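Local coordinates for immune protein (Enterobacter cloacae, PDB 6D7Y) that probably binds and neutralises the toxic C-terminal tip of the contact-dependent growth inhibition protein CdiA, protecting the cell that makes it, at residues B[54-59]-B[92-97]. Sequence-based numbering, arbitrary orientation.
Sequences DSFLGF and GGVDVG
Leu57 and Phe56, near the C-terminal end of helix 50-58, make a small apolar helix-on-sheet contact with Val94, at the start of strand 93-102. Its size is modest: 84 Å² is buried over both sides, no hydrogen bond crosses, and the nearest CA atoms, those of Leu57 and Val94, stay 9.0 Å apart, so only side-chain ends meet. The closest approach is methyl to methyl, Leu57 CD2 to Val94 CG2 at 4.1 Å, with the two side chains crossing at about a right angle. The other methyl of Val94, CG1, anti to the backbone N (chi1 176°), lies at the edge of the Phe56 ring, near the ring plane, 4.5 Å from CE2. The ring also packs edge-to-face with Phe65. Neighbouring residues extend the apolar layer: Phe56 reaches Val87 on strand 78-90, and Leu57 touches Leu17 of helix 17-25. The backbone of Val94 is hydrogen-bonded to that of Val12, just after strand 3-10. Such light packing of aliphatic and aromatic side-chain ends is characteristic of a helix packed on one face of an antiparallel sheet in an alpha+beta fold.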
loop_
_atom_site.group_PDB
_atom_site.type_symbol
_atom_site.label_atom_id
_atom_site.label_comp_id
_atom_site.label_asym_id
_atom_site.label_seq_id
_atom_site.Cartn_x
_atom_site.Cartn_y
_atom_site.Cartn_z
ATOM N N ASP B 54 7.500 14.765 -5.561
ATOM C CA ASP B 54 8.545 15.688 -5.143
ATOM C C ASP B 54 7.971 16.704 -4.149
ATOM O O ASP B 54 8.581 16.981 -3.112
ATOM C CB ASP B 54 9.151 16.401 -6.362
ATOM C CG ASP B 54 10.402 17.204 -6.017
ATOM O OD1 ASP B 54 10.994 16.943 -4.939
ATOM O OD2 ASP B 54 10.811 18.079 -6.832
ATOM N N SER B 55 6.788 17.234 -4.461
ATOM C CA SER B 55 6.114 18.199 -3.584
ATOM C C SER B 55 5.745 17.541 -2.274
ATOM O O SER B 55 5.883 18.139 -1.220
ATOM C CB SER B 55 4.846 18.742 -4.238
ATOM O OG SER B 55 5.175 19.455 -5.402
ATOM N N PHE B 56 5.258 16.310 -2.357
ATOM C CA PHE B 56 4.892 15.537 -1.164
ATOM C C PHE B 56 6.110 15.392 -0.244
ATOM O O PHE B 56 6.023 15.663 0.952
ATOM C CB PHE B 56 4.328 14.171 -1.584
ATOM C CG PHE B 56 4.126 13.205 -0.448
ATOM C CD1 PHE B 56 3.004 13.289 0.367
ATOM C CD2 PHE B 56 5.047 12.196 -0.213
ATOM C CE1 PHE B 56 2.811 12.392 1.414
ATOM C CE2 PHE B 56 4.864 11.296 0.831
ATOM C CZ PHE B 56 3.747 11.396 1.647
ATOM N N LEU B 57 7.247 15.016 -0.826
ATOM C CA LEU B 57 8.485 14.822 -0.067
ATOM C C LEU B 57 9.107 16.109 0.455
ATOM O O LEU B 57 9.767 16.096 1.487
ATOM C CB LEU B 57 9.505 14.059 -0.897
ATOM C CG LEU B 57 9.076 12.642 -1.257
ATOM C CD1 LEU B 57 10.048 12.042 -2.252
ATOM C CD2 LEU B 57 8.920 11.756 -0.018
ATOM N N GLY B 58 8.901 17.211 -0.255
ATOM C CA GLY B 58 9.457 18.497 0.164
ATOM C C GLY B 58 8.600 19.236 1.175
ATOM O O GLY B 58 9.016 20.272 1.686
ATOM N N PHE B 59 7.414 18.706 1.480
ATOM C CA PHE B 59 6.510 19.375 2.417
ATOM C C PHE B 59 7.089 19.452 3.828
ATOM O O PHE B 59 7.533 18.449 4.382
ATOM C CB PHE B 59 5.142 18.682 2.449
ATOM C CG PHE B 59 4.092 19.445 3.215
ATOM C CD1 PHE B 59 3.399 20.497 2.608
ATOM C CD2 PHE B 59 3.780 19.111 4.526
ATOM C CE1 PHE B 59 2.426 21.203 3.305
ATOM C CE2 PHE B 59 2.808 19.812 5.225
ATOM C CZ PHE B 59 2.130 20.861 4.614
ATOM N N GLY B 92 9.876 9.278 11.127
ATOM C CA GLY B 92 10.696 8.111 10.789
ATOM C C GLY B 92 10.857 7.753 9.315
ATOM O O GLY B 92 11.689 6.910 8.984
ATOM N N GLY B 93 10.067 8.362 8.425
ATOM C CA GLY B 93 10.177 8.060 6.995
ATOM C C GLY B 93 8.856 8.068 6.241
ATOM O O GLY B 93 7.963 8.852 6.560
ATOM N N VAL B 94 8.731 7.164 5.265
ATOM C CA VAL B 94 7.549 7.056 4.415
ATOM C C VAL B 94 7.039 5.607 4.303
ATOM O O VAL B 94 7.820 4.673 4.140
ATOM C CB VAL B 94 7.853 7.584 2.997
ATOM C CG1 VAL B 94 6.656 7.392 2.063
ATOM C CG2 VAL B 94 8.248 9.052 3.055
ATOM N N ASP B 95 5.716 5.442 4.395
ATOM C CA ASP B 95 5.077 4.138 4.251
ATOM C C ASP B 95 4.047 4.232 3.115
ATOM O O ASP B 95 3.487 5.298 2.864
ATOM C CB ASP B 95 4.284 3.729 5.497
ATOM C CG ASP B 95 5.130 3.372 6.686
ATOM O OD1 ASP B 95 6.376 3.483 6.678
ATOM O OD2 ASP B 95 4.502 2.954 7.677
ATOM N N VAL B 96 3.816 3.106 2.450
ATOM C CA VAL B 96 2.820 2.980 1.398
ATOM C C VAL B 96 1.947 1.817 1.854
ATOM O O VAL B 96 2.446 0.735 2.111
ATOM C CB VAL B 96 3.459 2.706 0.030
ATOM C CG1 VAL B 96 2.398 2.437 -1.016
ATOM C CG2 VAL B 96 4.363 3.877 -0.378
ATOM N N GLY B 97 0.636 2.032 1.998
ATOM C CA GLY B 97 -0.216 0.977 2.451
ATOM C C GLY B 97 -1.406 0.796 1.562
ATOM O O GLY B 97 -1.815 1.741 0.908
#